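Fatty acid-binding protein homolog (Ascaris suum, PDB 6I8X) binds fatty acids inside a beta-barrel and may sequester potentially toxic fatty acids and their peroxidation products or help maintain the impermeable lipid layer of the eggshell. Local coordinates at residues D26-A31 against V140-Y145; R61-N66 against H74-A79; H94-D99 against E108-V113. All blocks are in the same frame, centred on the assembly; numbering follows the deposited sequence.

Contact 1: residues D26-A31 against V140-Y145; sequences DEYLKA and VSTSRY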
loop_
_atom_site.group_PDB
_atom_site.type_symbol
_atom_site.label_atom_id
_atom_site.label_comp_id
_atom_site.label_asym_id
_atom_site.label_seq_id
_atom_site.Cartn_x
_atom_site.Cartn_y
_atom_site.Cartn_z
ATOM N N ASP A 26 -3.582 13.455 -9.815
ATOM C CA ASP A 26 -3.569 13.555 -11.279
ATOM C C ASP A 26 -2.171 13.815 -11.870
ATOM O O ASP A 26 -1.779 13.126 -12.807
ATOM C CB ASP A 26 -4.547 14.617 -11.787
ATOM C CG ASP A 26 -4.656 14.599 -13.291
ATOM O OD1 ASP A 26 -5.434 13.789 -13.804
ATOM O OD2 ASP A 26 -3.903 15.370 -13.961
ATOM N N GLU A 27 -1.450 14.814 -11.363
ATOM C CA GLU A 27 -0.110 15.104 -11.881
ATOM C C GLU A 27 0.850 13.943 -11.615
ATOM O O GLU A 27 1.726 13.673 -12.441
ATOM C CB GLU A 27 0.434 16.452 -11.354
ATOM C CG GLU A 27 1.462 17.122 -12.273
ATOM C CD GLU A 27 1.116 17.355 -13.740
ATOM O OE1 GLU A 27 -0.081 17.529 -14.069
ATOM O OE2 GLU A 27 2.060 17.384 -14.564
ATOM N N TYR A 28 0.659 13.241 -10.479
ATOM C CA TYR A 28 1.446 12.066 -10.118
ATOM C C TYR A 28 1.226 10.962 -11.139
ATOM O O TYR A 28 2.194 10.355 -11.566
ATOM C CB TYR A 28 1.099 11.550 -8.700
ATOM C CG TYR A 28 1.632 10.150 -8.454
ATOM C CD1 TYR A 28 2.964 9.942 -8.092
ATOM C CD2 TYR A 28 0.838 9.031 -8.683
ATOM C CE1 TYR A 28 3.464 8.654 -7.889
ATOM C CE2 TYR A 28 1.341 7.739 -8.527
ATOM C CZ TYR A 28 2.648 7.558 -8.105
ATOM O OH TYR A 28 3.124 6.291 -7.913
ATOM N N LEU A 29 -0.047 10.668 -11.481
ATOM C CA LEU A 29 -0.416 9.635 -12.456
ATOM C C LEU A 29 0.114 9.978 -13.839
ATOM O O LEU A 29 0.519 9.089 -14.581
ATOM C CB LEU A 29 -1.939 9.379 -12.484
ATOM C CG LEU A 29 -2.550 8.747 -11.222
ATOM C CD1 LEU A 29 -4.061 8.753 -11.312
ATOM C CD2 LEU A 29 -2.022 7.305 -10.977
ATOM N N LYS A 30 0.168 11.272 -14.146
ATOM C CA LYS A 30 0.722 11.814 -15.383
ATOM C C LYS A 30 2.245 11.570 -15.432
ATOM O O LYS A 30 2.743 11.085 -16.449
ATOM C CB LYS A 30 0.404 13.308 -15.495
ATOM C CG LYS A 30 -0.031 13.688 -16.878
ATOM C CD LYS A 30 -0.569 15.097 -16.930
ATOM C CE LYS A 30 -0.402 15.607 -18.318
ATOM N NZ LYS A 30 -0.901 16.992 -18.460
ATOM N N ALA A 31 2.968 11.842 -14.316
ATOM C CA ALA A 31 4.423 11.633 -14.222
ATOM C C ALA A 31 4.772 10.142 -14.401
ATOM O O ALA A 31 5.787 9.805 -14.997
ATOM C CB ALA A 31 4.956 12.167 -12.892
ATOM N N VAL A 140 7.325 14.558 -8.597
ATOM C CA VAL A 140 5.898 14.844 -8.405
ATOM C C VAL A 140 5.335 14.026 -7.218
ATOM O O VAL A 140 5.314 12.803 -7.291
ATOM C CB VAL A 140 5.066 14.683 -9.722
ATOM C CG1 VAL A 140 3.582 14.897 -9.459
ATOM C CG2 VAL A 140 5.564 15.640 -10.817
ATOM N N SER A 141 4.906 14.713 -6.133
ATOM C CA SER A 141 4.379 14.099 -4.901
ATOM C C SER A 141 2.857 14.155 -4.803
ATOM O O SER A 141 2.233 15.078 -5.321
ATOM C CB SER A 141 4.985 14.758 -3.661
ATOM O OG SER A 141 6.347 14.400 -3.531
ATOM N N THR A 142 2.276 13.174 -4.093
ATOM C CA THR A 142 0.837 13.031 -3.856
ATOM C C THR A 142 0.572 12.395 -2.477
ATOM O O THR A 142 1.388 11.614 -2.000
ATOM C CB THR A 142 0.144 12.274 -5.020
ATOM O OG1 THR A 142 -1.265 12.300 -4.799
ATOM C CG2 THR A 142 0.607 10.806 -5.161
ATOM N N SER A 143 -0.550 12.767 -1.844
ATOM C CA SER A 143 -1.020 12.231 -0.559
ATOM C C SER A 143 -2.467 11.797 -0.762
ATOM O O SER A 143 -3.232 12.533 -1.369
ATOM C CB SER A 143 -0.956 13.293 0.538
ATOM O OG SER A 143 0.395 13.465 0.905
ATOM N N ARG A 144 -2.822 10.599 -0.296
ATOM C CA ARG A 144 -4.172 10.019 -0.412
ATOM C C ARG A 144 -4.586 9.753 1.020
ATOM O O ARG A 144 -3.813 9.158 1.780
ATOM C CB ARG A 144 -4.134 8.692 -1.225
ATOM C CG ARG A 144 -3.542 8.798 -2.640
ATOM C CD ARG A 144 -4.628 8.862 -3.707
ATOM N NE ARG A 144 -5.058 7.535 -4.103
ATOM C CZ ARG A 144 -6.174 7.255 -4.763
ATOM N NH1 ARG A 144 -7.002 8.228 -5.129
ATOM N NH2 ARG A 144 -6.458 6.006 -5.087
ATOM N N TYR A 145 -5.790 10.223 1.393
ATOM C CA TYR A 145 -6.359 10.184 2.743
ATOM C C TYR A 145 -7.440 9.112 2.883
ATOM O O TYR A 145 -8.461 9.184 2.217
ATOM C CB TYR A 145 -6.855 11.603 3.161
ATOM C CG TYR A 145 -5.738 12.632 3.120
ATOM C CD1 TYR A 145 -5.384 13.260 1.927
ATOM C CD2 TYR A 145 -4.980 12.912 4.251
ATOM C CE1 TYR A 145 -4.315 14.148 1.866
ATOM C CE2 TYR A 145 -3.921 13.817 4.206
ATOM C CZ TYR A 145 -3.591 14.430 3.011
ATOM O OH TYR A 145 -2.552 15.328 2.959
#

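Contact 2: residues R61-N66 against H74-A79; sequences RYDMEN and HHKDWA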
loop_
_atom_site.group_PDB
_atom_site.type_symbol
_atom_site.label_atom_id
_atom_site.label_comp_id
_atom_site.label_asym_id
_atom_site.label_seq_id
_atom_site.Cartn_x
_atom_site.Cartn_y
_atom_site.Cartn_z
ATOM N N ARG A 61 2.966 -12.001 11.506
ATOM C CA ARG A 61 2.550 -12.189 10.124
ATOM C C ARG A 61 1.226 -11.469 9.930
ATOM O O ARG A 61 0.398 -11.405 10.859
ATOM C CB ARG A 61 2.531 -13.653 9.677
ATOM C CG ARG A 61 3.948 -14.168 9.609
ATOM C CD ARG A 61 4.211 -15.063 8.438
ATOM N NE ARG A 61 5.626 -15.415 8.399
ATOM C CZ ARG A 61 6.450 -15.109 7.407
ATOM N NH1 ARG A 61 5.998 -14.486 6.326
ATOM N NH2 ARG A 61 7.722 -15.481 7.458
ATOM N N TYR A 62 1.064 -10.849 8.746
ATOM C CA TYR A 62 -0.089 -10.011 8.438
ATOM C C TYR A 62 -0.759 -10.319 7.128
ATOM O O TYR A 62 -0.182 -10.955 6.246
ATOM C CB TYR A 62 0.363 -8.534 8.435
ATOM C CG TYR A 62 0.996 -8.144 9.747
ATOM C CD1 TYR A 62 0.208 -7.750 10.827
ATOM C CD2 TYR A 62 2.369 -8.310 9.959
ATOM C CE1 TYR A 62 0.768 -7.509 12.075
ATOM C CE2 TYR A 62 2.937 -8.084 11.212
ATOM C CZ TYR A 62 2.128 -7.691 12.268
ATOM O OH TYR A 62 2.657 -7.428 13.498
ATOM N N ASP A 63 -1.979 -9.806 6.992
ATOM C CA ASP A 63 -2.754 -9.841 5.762
ATOM C C ASP A 63 -3.103 -8.411 5.395
ATOM O O ASP A 63 -3.366 -7.582 6.273
ATOM C CB ASP A 63 -4.061 -10.646 5.916
ATOM C CG ASP A 63 -3.896 -12.074 6.350
ATOM O OD1 ASP A 63 -2.833 -12.676 6.041
ATOM O OD2 ASP A 63 -4.825 -12.603 6.996
ATOM N N MET A 64 -3.101 -8.119 4.120
ATOM C CA MET A 64 -3.541 -6.818 3.645
ATOM C C MET A 64 -4.333 -7.000 2.353
ATOM O O MET A 64 -4.026 -7.851 1.518
ATOM C CB MET A 64 -2.428 -5.735 3.579
ATOM C CG MET A 64 -1.819 -5.499 2.210
ATOM S SD MET A 64 -2.683 -4.336 1.093
ATOM C CE MET A 64 -2.011 -2.820 1.589
ATOM N N GLU A 65 -5.374 -6.210 2.225
ATOM C CA GLU A 65 -6.247 -6.219 1.060
ATOM C C GLU A 65 -6.384 -4.822 0.530
ATOM O O GLU A 65 -6.485 -3.871 1.299
ATOM C CB GLU A 65 -7.654 -6.741 1.448
ATOM C CG GLU A 65 -7.659 -8.172 1.966
ATOM C CD GLU A 65 -9.021 -8.757 2.267
ATOM O OE1 GLU A 65 -9.662 -8.320 3.250
ATOM O OE2 GLU A 65 -9.427 -9.693 1.544
ATOM N N ASN A 66 -6.443 -4.707 -0.779
ATOM C CA ASN A 66 -6.773 -3.485 -1.488
ATOM C C ASN A 66 -8.049 -3.841 -2.213
ATOM O O ASN A 66 -8.009 -4.658 -3.128
ATOM C CB ASN A 66 -5.720 -3.119 -2.520
ATOM C CG ASN A 66 -4.651 -2.232 -2.000
ATOM O OD1 ASN A 66 -4.920 -1.186 -1.439
ATOM N ND2 ASN A 66 -3.416 -2.609 -2.236
ATOM N N HIS A 74 -5.078 -9.361 -2.548
ATOM C CA HIS A 74 -5.152 -10.047 -1.261
ATOM C C HIS A 74 -3.795 -10.676 -0.981
ATOM O O HIS A 74 -3.460 -11.732 -1.538
ATOM C CB HIS A 74 -6.256 -11.131 -1.256
ATOM C CG HIS A 74 -7.562 -10.706 -1.852
ATOM N ND1 HIS A 74 -8.591 -10.203 -1.062
ATOM C CD2 HIS A 74 -7.982 -10.753 -3.139
ATOM C CE1 HIS A 74 -9.593 -9.964 -1.892
ATOM N NE2 HIS A 74 -9.272 -10.275 -3.151
ATOM N N HIS A 75 -3.009 -10.005 -0.129
ATOM C CA HIS A 75 -1.664 -10.440 0.274
ATOM C C HIS A 75 -1.740 -11.087 1.658
ATOM O O HIS A 75 -1.991 -10.404 2.645
ATOM C CB HIS A 75 -0.690 -9.249 0.226
ATOM C CG HIS A 75 -0.750 -8.498 -1.075
ATOM N ND1 HIS A 75 -0.802 -9.162 -2.300
ATOM C CD2 HIS A 75 -0.761 -7.161 -1.302
ATOM C CE1 HIS A 75 -0.857 -8.210 -3.217
ATOM N NE2 HIS A 75 -0.796 -6.993 -2.668
ATOM N N LYS A 76 -1.580 -12.421 1.707
ATOM C CA LYS A 76 -1.709 -13.220 2.930
ATOM C C LYS A 76 -0.411 -13.732 3.507
ATOM O O LYS A 76 0.451 -14.216 2.773
ATOM C CB LYS A 76 -2.663 -14.410 2.708
ATOM C CG LYS A 76 -4.014 -14.058 2.058
ATOM C CD LYS A 76 -4.989 -13.383 3.026
ATOM C CE LYS A 76 -6.418 -13.470 2.542
ATOM N NZ LYS A 76 -6.919 -14.877 2.517
ATOM N N ASP A 77 -0.313 -13.674 4.847
ATOM C CA ASP A 77 0.786 -14.167 5.673
ATOM C C ASP A 77 2.139 -13.539 5.390
ATOM O O ASP A 77 3.145 -14.252 5.360
ATOM C CB ASP A 77 0.885 -15.709 5.596
ATOM C CG ASP A 77 0.043 -16.371 6.640
ATOM O OD1 ASP A 77 0.340 -16.183 7.836
ATOM O OD2 ASP A 77 -0.942 -17.030 6.269
ATOM N N TRP A 78 2.181 -12.222 5.225
ATOM C CA TRP A 78 3.464 -11.562 5.004
ATOM C C TRP A 78 4.105 -11.054 6.324
ATOM O O TRP A 78 3.419 -10.887 7.330
ATOM C CB TRP A 78 3.381 -10.467 3.937
ATOM C CG TRP A 78 2.338 -9.421 4.215
ATOM C CD1 TRP A 78 1.078 -9.369 3.697
ATOM C CD2 TRP A 78 2.481 -8.256 5.048
ATOM N NE1 TRP A 78 0.426 -8.255 4.156
ATOM C CE2 TRP A 78 1.248 -7.572 5.018
ATOM C CE3 TRP A 78 3.528 -7.736 5.836
ATOM C CZ2 TRP A 78 1.018 -6.402 5.756
ATOM C CZ3 TRP A 78 3.293 -6.604 6.601
ATOM C CH2 TRP A 78 2.055 -5.933 6.542
ATOM N N ALA A 79 5.417 -10.849 6.309
ATOM C CA ALA A 79 6.145 -10.339 7.454
ATOM C C ALA A 79 6.845 -9.044 7.050
ATOM O O ALA A 79 7.197 -8.871 5.875
ATOM C CB ALA A 79 7.176 -11.371 7.917
HETATM O O HOH W 1 -3.198 -15.414 6.846
#

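Contact 3: residues H94-D99 against E108-V113; sequences HKITFD and ETHIKV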
loop_
_atom_site.group_PDB
_atom_site.type_symbol
_atom_site.label_atom_id
_atom_site.label_comp_id
_atom_site.label_asym_id
_atom_site.label_seq_id
_atom_site.Cartn_x
_atom_site.Cartn_y
_atom_site.Cartn_z
ATOM N N HIS A 94 4.228 -8.763 -9.060
ATOM C CA HIS A 94 5.169 -7.802 -8.490
ATOM C C HIS A 94 5.858 -8.471 -7.330
ATOM O O HIS A 94 5.265 -9.335 -6.690
ATOM C CB HIS A 94 4.429 -6.554 -7.895
ATOM C CG HIS A 94 3.906 -5.544 -8.873
ATOM N ND1 HIS A 94 3.508 -4.284 -8.450
ATOM C CD2 HIS A 94 3.685 -5.640 -10.209
ATOM C CE1 HIS A 94 3.071 -3.657 -9.534
ATOM N NE2 HIS A 94 3.176 -4.423 -10.618
ATOM N N LYS A 95 7.069 -8.016 -7.013
ATOM C CA LYS A 95 7.788 -8.390 -5.819
ATOM C C LYS A 95 7.442 -7.269 -4.822
ATOM O O LYS A 95 7.609 -6.081 -5.124
ATOM C CB LYS A 95 9.302 -8.518 -6.083
ATOM C CG LYS A 95 9.646 -9.838 -6.785
ATOM C CD LYS A 95 11.137 -10.110 -6.819
ATOM C CE LYS A 95 11.485 -11.401 -7.536
ATOM N NZ LYS A 95 10.910 -12.606 -6.868
ATOM N N ILE A 96 6.824 -7.643 -3.694
ATOM C CA ILE A 96 6.383 -6.683 -2.682
ATOM C C ILE A 96 7.088 -6.909 -1.352
ATOM O O ILE A 96 7.258 -8.041 -0.929
ATOM C CB ILE A 96 4.832 -6.702 -2.505
ATOM C CG1 ILE A 96 4.091 -6.604 -3.894
ATOM C CG2 ILE A 96 4.368 -5.622 -1.481
ATOM C CD1 ILE A 96 2.597 -7.059 -3.913
ATOM N N THR A 97 7.412 -5.815 -0.662
ATOM C CA THR A 97 7.946 -5.853 0.678
ATOM C C THR A 97 7.297 -4.755 1.491
ATOM O O THR A 97 7.439 -3.587 1.143
ATOM C CB THR A 97 9.492 -5.669 0.713
ATOM O OG1 THR A 97 10.126 -6.459 -0.297
ATOM C CG2 THR A 97 10.074 -5.961 2.086
ATOM N N PHE A 98 6.667 -5.121 2.627
ATOM C CA PHE A 98 6.204 -4.140 3.601
ATOM C C PHE A 98 7.317 -4.059 4.623
ATOM O O PHE A 98 7.955 -5.071 4.923
ATOM C CB PHE A 98 4.921 -4.576 4.294
ATOM C CG PHE A 98 3.705 -4.555 3.405
ATOM C CD1 PHE A 98 2.919 -3.413 3.300
ATOM C CD2 PHE A 98 3.317 -5.691 2.706
ATOM C CE1 PHE A 98 1.773 -3.408 2.504
ATOM C CE2 PHE A 98 2.157 -5.684 1.912
ATOM C CZ PHE A 98 1.397 -4.546 1.820
ATOM N N ASP A 99 7.577 -2.861 5.144
ATOM C CA ASP A 99 8.613 -2.642 6.144
ATOM C C ASP A 99 8.303 -1.410 6.963
ATOM O O ASP A 99 7.441 -0.624 6.590
ATOM C CB ASP A 99 9.987 -2.522 5.471
ATOM C CG ASP A 99 11.162 -3.067 6.282
ATOM O OD1 ASP A 99 10.984 -3.328 7.514
ATOM O OD2 ASP A 99 12.263 -3.190 5.709
ATOM N N GLU A 108 5.889 0.248 1.580
ATOM C CA GLU A 108 5.419 -0.826 0.722
ATOM C C GLU A 108 6.131 -0.605 -0.603
ATOM O O GLU A 108 5.875 0.379 -1.311
ATOM C CB GLU A 108 3.886 -0.758 0.565
ATOM C CG GLU A 108 3.278 -1.821 -0.336
ATOM C CD GLU A 108 1.780 -1.683 -0.596
ATOM O OE1 GLU A 108 1.112 -0.895 0.108
ATOM O OE2 GLU A 108 1.265 -2.388 -1.492
ATOM N N THR A 109 7.050 -1.505 -0.916
ATOM C CA THR A 109 7.861 -1.421 -2.108
ATOM C C THR A 109 7.416 -2.472 -3.112
ATOM O O THR A 109 7.240 -3.639 -2.763
ATOM C CB THR A 109 9.346 -1.519 -1.707
ATOM O OG1 THR A 109 9.584 -0.580 -0.650
ATOM C CG2 THR A 109 10.311 -1.247 -2.888
ATOM N N HIS A 110 7.221 -2.035 -4.360
ATOM C CA HIS A 110 6.845 -2.879 -5.490
ATOM C C HIS A 110 7.948 -2.861 -6.515
ATOM O O HIS A 110 8.495 -1.801 -6.836
ATOM C CB HIS A 110 5.543 -2.402 -6.152
ATOM C CG HIS A 110 4.324 -2.564 -5.300
ATOM N ND1 HIS A 110 3.212 -3.255 -5.760
ATOM C CD2 HIS A 110 4.058 -2.092 -4.062
ATOM C CE1 HIS A 110 2.322 -3.201 -4.785
ATOM N NE2 HIS A 110 2.787 -2.525 -3.739
ATOM N N ILE A 111 8.289 -4.050 -7.009
ATOM C CA ILE A 111 9.229 -4.232 -8.103
ATOM C C ILE A 111 8.444 -5.029 -9.141
ATOM O O ILE A 111 7.919 -6.086 -8.809
ATOM C CB ILE A 111 10.563 -4.944 -7.710
ATOM C CG1 ILE A 111 11.305 -4.220 -6.558
ATOM C CG2 ILE A 111 11.457 -5.078 -8.934
ATOM C CD1 ILE A 111 12.533 -5.009 -5.950
ATOM N N LYS A 112 8.354 -4.537 -10.381
ATOM C CA LYS A 112 7.666 -5.295 -11.429
ATOM C C LYS A 112 8.520 -6.513 -11.820
ATOM O O LYS A 112 9.739 -6.390 -11.945
ATOM C CB LYS A 112 7.323 -4.405 -12.635
ATOM C CG LYS A 112 6.076 -3.590 -12.399
ATOM C CD LYS A 112 5.847 -2.538 -13.456
ATOM C CE LYS A 112 4.688 -1.646 -13.069
ATOM N NZ LYS A 112 4.582 -0.452 -13.946
ATOM N N VAL A 113 7.889 -7.699 -11.904
ATOM C CA VAL A 113 8.564 -8.948 -12.261
ATOM C C VAL A 113 9.054 -8.888 -13.734
ATOM O O VAL A 113 10.204 -9.247 -14.025
ATOM C CB VAL A 113 7.680 -10.196 -11.943
ATOM C CG1 VAL A 113 8.247 -11.476 -12.570
ATOM C CG2 VAL A 113 7.517 -10.376 -10.438
HETATM O O HOH W 2 9.219 -1.401 1.905
#

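Contact 1: residues D26-A31 against V140-Y145
Thr142 sets its methyl CG2 over one face of the Tyr28 ring, a CH-pi contact 4.0 Å from CG2 to the ring centroid. The methyl leans toward the root of the ring, 3.5 Å from Tyr28 CG, and the two side chains cross at about a right angle. With OG1 of Thr142 anti to its own backbone nitrogen (chi1 -174°), the hydroxyl is turned aside to the backbone oxygen of Glu23 while CG2 meets the ring. The carbonyl oxygen of Val140 lies in the ring plane at the edge, 3.8 Å from Tyr28 CD1.

The other contacts are made by the Val140 side chain. It pushes CG1 against the helix backbone, 3.5 Å from Tyr28 N, and also touches CB of Glu27; CB of Val140 lies 4.0 Å from Ala31 CB. No hydrogen bond joins helix and strand; the CH-pi contact and apolar packing hold them together. The far end of Tyr28 is fixed by a hydrogen bond from its OH to Glu120.

Here the first helix of the helix-turn-helix lid, 25-31, rests on the start of the last strand, 140-148. This is the capped barrel of the fatty acid-binding protein fold, and farther along the strand Arg144 touches the bound vaccenic acid.

Contact 2: residues R61-N66 against H74-A79
Tyr62 lays its CB over the face of the Trp78 indole, 3.6 Å from the centroid of the six-membered ring, while the two aromatic planes meet obliquely at 40°. Trp78 can turn back under its partner because its CG sits between its backbone nitrogen and carbonyl carbon (chi1 56°). Beside it, Met64 brings CB to 4.1 Å from Trp78 CZ2 and runs alongside His75. On the face carrying Glu65 and His74, His74 ND1 donates to Glu65 OE2 (2.8 Å), with the oxygen in the imidazole plane and approached on its anti side.

Paired backbone bonds link Met64 with His75 and Tyr62 with Trp78. Between them the register slips by one: Asp77 and Trp78 both face Tyr62, a G1 beta bulge with Asp77 at positive phi (60°). Asp63 OD1 takes the Asp77 N-H nearly end-on at 3.0 Å, and a water donates to both Asp63 OD1 and Asp77 OD2. The Asp77 carbonyl oxygen accepts from Arg61 NH1 at 3.0 Å, and CB of Ala79 lies over one face of that guanidinium.

Farther out, Glu82 pairs with Arg61, Ser56 OG is hydrogen-bonded to Asp77 OD1, and Arg52 and Ala55 N hold Asp63 OD2. The hairpin of strands 62-68 and 72-78 lies beside strand 47-53, and its Trp78 stacks on Phe98 of strand 93-100.

Contact 3: residues H94-D99 against E108-V113
His94 and His110 are joined ND1 to ND1 by a nearly straight hydrogen bond of 2.9 Å, each nitrogen lying in the plane of the other ring. The rings meet rim to rim with their planes at 89°. The other nitrogen of His110, NE2, donates to Glu108 OE2 at 2.7 Å, reaching the oxygen from above the carboxylate plane. Held at both nitrogens, the His110 imidazole has its rotation fixed. His94 NE2 is bonded in turn to Asp90, which extends the polar chain, and Glu108 OE1 is bonded to the Tyr124 hydroxyl.

The backbones pair as regular antiparallel strands, with reciprocal bonds between Lys95 and Ile111 and between Thr97 and Thr109. A water donates to Thr97 O and hydrogen-bonds with Thr109 OG1, which is also hydrogen-bonded to the hydroxyl of Thr121.

Packing follows the polar chain along the same face. Ile96 places CG1 over the His110 ring, 4.0 Å from its centroid. The Glu108 chain is extended, its CG anti to its backbone nitrogen (chi1 179°), and runs beside Phe98, whose CE1 lies 3.5 Å from Glu108 CD. At the opposite end Lys112 CG lies 3.5 Å from His94 NE2.

This hairpin of strands 93-100 and 105-112 is flanked by strand 84-87 on one side and strand 119-127 on the other, and Phe98 and Glu108 reach Met64 of strand 62-68.

All three contacts reach the same antiparallel sheet, rolled into the barrel, with 72-78 and 84-87 at its two ends. Contact 1 joins a helix near the start of the chain to the last strand, and contacts 2 and 3 are nested within the loop it closes, one after the other. The two hairpins touch, with centres about 13 Å apart: His75 NE2 is 3.6 Å from Ile96 CD1. Such side-chain contacts join the two end regions of the sheet. Contact 1 is separate, its centre about 25 Å from that of contact 2 and about 19 Å from that of contact 3. Contacts 1 and 2 lie on opposite sides of the chain's centre, with vaccenic acid bound in the barrel interior.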